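Local coordinates for protein kinectin 1 (Kinesin receptor) (Legionella pneumophila, PDB 4MU6) that is a Legionella pneumophila effector, LegC3, of unknown molecular function, whose N-terminal part, described here, is an elongated helical domain, at residues E25-I36 and K275-L286. Sequence-based numbering, arbitrary orientation.
Sequences EELSFSGLKDLI and KHTLSSQEVDAL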
# COMPACT_ATOMS: atom_id res chain seq x y z
N GLU A 25 -6.90 28.25 41.93
CA GLU A 25 -6.69 29.00 43.16
C GLU A 25 -7.65 28.55 44.26
O GLU A 25 -7.72 29.15 45.33
CB GLU A 25 -6.82 30.50 42.87
CG GLU A 25 -5.92 30.93 41.71
CD GLU A 25 -5.76 32.44 41.61
OE1 GLU A 25 -5.96 33.13 42.63
OE2 GLU A 25 -5.43 32.93 40.51
N GLU A 26 -8.36 27.45 44.01
CA GLU A 26 -9.44 27.02 44.89
C GLU A 26 -9.19 25.63 45.49
O GLU A 26 -10.09 25.04 46.09
CB GLU A 26 -10.77 27.01 44.12
CG GLU A 26 -11.01 28.26 43.29
CD GLU A 26 -11.87 28.02 42.06
OE1 GLU A 26 -12.10 26.83 41.70
OE2 GLU A 26 -12.31 29.02 41.44
N LEU A 27 -7.98 25.12 45.32
CA LEU A 27 -7.63 23.81 45.88
C LEU A 27 -7.76 23.85 47.41
O LEU A 27 -7.60 24.90 48.02
CB LEU A 27 -6.23 23.41 45.44
CG LEU A 27 -6.08 23.31 43.91
CD1 LEU A 27 -4.60 23.21 43.49
CD2 LEU A 27 -6.89 22.12 43.38
N SER A 28 -8.08 22.71 48.01
CA SER A 28 -8.40 22.67 49.44
C SER A 28 -7.30 21.99 50.26
O SER A 28 -6.53 21.18 49.73
CB SER A 28 -9.71 21.92 49.66
OG SER A 28 -9.55 20.55 49.33
N PHE A 29 -7.23 22.31 51.55
CA PHE A 29 -6.28 21.65 52.43
C PHE A 29 -6.33 20.11 52.36
O PHE A 29 -5.31 19.46 52.11
CB PHE A 29 -6.42 22.08 53.89
CG PHE A 29 -5.58 21.26 54.81
CD1 PHE A 29 -4.22 21.50 54.91
CD2 PHE A 29 -6.12 20.18 55.50
CE1 PHE A 29 -3.42 20.70 55.69
CE2 PHE A 29 -5.33 19.38 56.30
CZ PHE A 29 -3.97 19.64 56.39
N SER A 30 -7.51 19.54 52.60
CA SER A 30 -7.62 18.08 52.68
C SER A 30 -7.35 17.41 51.33
O SER A 30 -6.78 16.32 51.27
CB SER A 30 -8.96 17.63 53.28
OG SER A 30 -10.06 18.24 52.62
N GLY A 31 -7.75 18.08 50.25
CA GLY A 31 -7.39 17.62 48.92
C GLY A 31 -5.88 17.52 48.75
O GLY A 31 -5.35 16.46 48.39
N LEU A 32 -5.19 18.62 49.01
CA LEU A 32 -3.76 18.67 48.79
C LEU A 32 -3.02 17.72 49.73
O LEU A 32 -2.08 17.04 49.32
CB LEU A 32 -3.25 20.10 48.88
CG LEU A 32 -3.67 20.92 47.65
CD1 LEU A 32 -3.41 22.40 47.85
CD2 LEU A 32 -2.94 20.41 46.41
N LYS A 33 -3.48 17.66 50.98
CA LYS A 33 -2.91 16.76 51.98
C LYS A 33 -2.89 15.30 51.51
O LYS A 33 -1.88 14.60 51.65
CB LYS A 33 -3.68 16.87 53.29
CG LYS A 33 -2.99 16.23 54.48
CD LYS A 33 -4.01 15.75 55.49
CE LYS A 33 -4.93 14.74 54.84
NZ LYS A 33 -6.08 14.35 55.70
N ASP A 34 -4.00 14.83 50.95
CA ASP A 34 -4.05 13.44 50.48
C ASP A 34 -3.14 13.22 49.27
O ASP A 34 -2.48 12.19 49.15
CB ASP A 34 -5.49 13.00 50.18
CG ASP A 34 -6.25 12.60 51.44
OD1 ASP A 34 -5.61 12.11 52.39
OD2 ASP A 34 -7.49 12.77 51.48
N LEU A 35 -3.10 14.21 48.39
CA LEU A 35 -2.24 14.08 47.22
C LEU A 35 -0.78 13.98 47.66
O LEU A 35 -0.04 13.15 47.13
CB LEU A 35 -2.47 15.22 46.22
CG LEU A 35 -3.83 15.19 45.49
CD1 LEU A 35 -4.01 16.45 44.69
CD2 LEU A 35 -3.96 13.97 44.57
N ILE A 36 -0.36 14.79 48.63
CA ILE A 36 1.01 14.70 49.14
C ILE A 36 1.28 13.34 49.77
O ILE A 36 2.28 12.69 49.47
CB ILE A 36 1.29 15.77 50.19
CG1 ILE A 36 1.12 17.15 49.56
CG2 ILE A 36 2.70 15.61 50.73
CD1 ILE A 36 1.04 18.27 50.57
N LYS A 275 -1.09 32.73 45.40
CA LYS A 275 -2.22 32.72 44.48
C LYS A 275 -3.10 31.51 44.79
O LYS A 275 -3.17 30.56 44.01
CB LYS A 275 -1.76 32.69 43.02
CG LYS A 275 -0.96 33.91 42.60
CD LYS A 275 -0.86 34.00 41.09
CE LYS A 275 -2.19 34.39 40.48
NZ LYS A 275 -2.68 35.70 41.01
N HIS A 276 -3.76 31.56 45.95
CA HIS A 276 -4.54 30.43 46.44
C HIS A 276 -5.44 30.93 47.56
O HIS A 276 -5.37 32.10 47.93
CB HIS A 276 -3.61 29.30 46.94
CG HIS A 276 -2.73 29.71 48.08
ND1 HIS A 276 -3.21 29.98 49.34
CD2 HIS A 276 -1.39 29.90 48.15
CE1 HIS A 276 -2.21 30.33 50.13
NE2 HIS A 276 -1.09 30.28 49.43
N THR A 277 -6.27 30.05 48.12
CA THR A 277 -7.27 30.44 49.10
C THR A 277 -7.04 29.76 50.45
O THR A 277 -7.94 29.67 51.30
CB THR A 277 -8.70 30.14 48.58
OG1 THR A 277 -8.72 28.84 47.97
CG2 THR A 277 -9.11 31.17 47.55
N LEU A 278 -5.82 29.28 50.66
CA LEU A 278 -5.50 28.57 51.88
C LEU A 278 -5.13 29.56 52.98
O LEU A 278 -4.47 30.57 52.71
CB LEU A 278 -4.37 27.58 51.63
CG LEU A 278 -4.63 26.48 50.59
CD1 LEU A 278 -3.33 25.92 50.08
CD2 LEU A 278 -5.50 25.37 51.17
N SER A 279 -5.54 29.27 54.21
CA SER A 279 -5.15 30.10 55.34
C SER A 279 -3.68 29.86 55.69
O SER A 279 -3.10 28.84 55.32
CB SER A 279 -6.01 29.76 56.56
OG SER A 279 -5.55 28.57 57.16
N SER A 280 -3.11 30.81 56.43
CA SER A 280 -1.72 30.71 56.87
C SER A 280 -1.47 29.40 57.61
O SER A 280 -0.45 28.75 57.40
CB SER A 280 -1.37 31.91 57.74
OG SER A 280 -0.24 31.65 58.55
N GLN A 281 -2.41 29.01 58.47
CA GLN A 281 -2.28 27.74 59.19
C GLN A 281 -2.39 26.52 58.28
O GLN A 281 -1.72 25.51 58.50
CB GLN A 281 -3.28 27.67 60.35
CG GLN A 281 -2.96 28.67 61.49
CD GLN A 281 -3.75 28.39 62.77
OE1 GLN A 281 -4.15 27.25 63.03
NE2 GLN A 281 -3.99 29.44 63.57
N GLU A 282 -3.24 26.61 57.26
CA GLU A 282 -3.38 25.54 56.28
C GLU A 282 -2.07 25.32 55.53
O GLU A 282 -1.60 24.18 55.39
CB GLU A 282 -4.53 25.86 55.32
CG GLU A 282 -5.89 25.70 55.97
CD GLU A 282 -7.06 25.97 55.03
OE1 GLU A 282 -6.95 26.89 54.18
OE2 GLU A 282 -8.08 25.26 55.13
N VAL A 283 -1.49 26.42 55.05
CA VAL A 283 -0.21 26.40 54.37
C VAL A 283 0.87 25.71 55.22
O VAL A 283 1.57 24.82 54.75
CB VAL A 283 0.26 27.84 54.04
CG1 VAL A 283 1.56 27.81 53.30
CG2 VAL A 283 -0.78 28.55 53.21
N ASP A 284 0.97 26.13 56.47
CA ASP A 284 2.00 25.59 57.34
C ASP A 284 1.76 24.10 57.59
O ASP A 284 2.72 23.33 57.67
CB ASP A 284 2.07 26.35 58.66
CG ASP A 284 2.76 27.69 58.52
OD1 ASP A 284 3.40 27.93 57.46
OD2 ASP A 284 2.67 28.51 59.46
N ALA A 285 0.49 23.72 57.71
CA ALA A 285 0.13 22.32 57.92
C ALA A 285 0.49 21.46 56.70
O ALA A 285 0.82 20.29 56.84
CB ALA A 285 -1.34 22.19 58.24
N LEU A 286 0.44 22.05 55.51
CA LEU A 286 0.78 21.29 54.31
C LEU A 286 2.30 21.13 54.21
O LEU A 286 2.81 20.08 53.79
CB LEU A 286 0.22 21.95 53.06
CG LEU A 286 -1.28 21.85 52.79
CD1 LEU A 286 -1.63 22.79 51.66
CD2 LEU A 286 -1.71 20.41 52.46
O HOH W 1 -6.26 27.15 47.31
O HOH W 2 -9.13 26.31 49.84
O HOH W 3 -9.06 23.71 52.89
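Leu286 of helix 280-286 fits as a knob into a hole made by Phe29, Leu32, Lys33 and Ile36, showing how two short, nearly parallel helices (7° apart, axes 10.4 Å at closest approach) can interlock. Its CD2 branch reaches 3.6 Å from Lys33 N and also touches Leu32 CB and Ile36 CD1. The Phe29 side chain, its CG turned opposite the backbone N (chi1 172°), runs alongside Leu286, and its CE1 meets Ala285 CB at 3.6 Å; Lys33 CB, from the same helix as the ring, lies above one ring face toward its rim. Nearer the helix starts, Leu278 CD2 lies 3.5 Å from Phe29 N.

Polar links join the preceding loops. Thr277 OG1 donates to Glu25 O (2.8 Å), in the carbonyl plane on a lone pair, while the Glu25–Lys275 salt bridge is long and its lysine poorly ordered. Two waters connect Leu27 O to Thr277, and a third accepts from Phe29 N and donates to Glu282 OE2.

That carboxylate's OE1 accepts from Ser279 N at 2.8 Å, and Ser279 OG accepts from Glu282 N, a reciprocal capping box; Ser28 OG N-caps the first helix by accepting from Gly31 N. Leu278 and Leu286 also touch Leu271 of helix 227-273. The two capped helix starts thus form a parallel pair joined by a single knob-into-hole contact, at one end of the elongated domain.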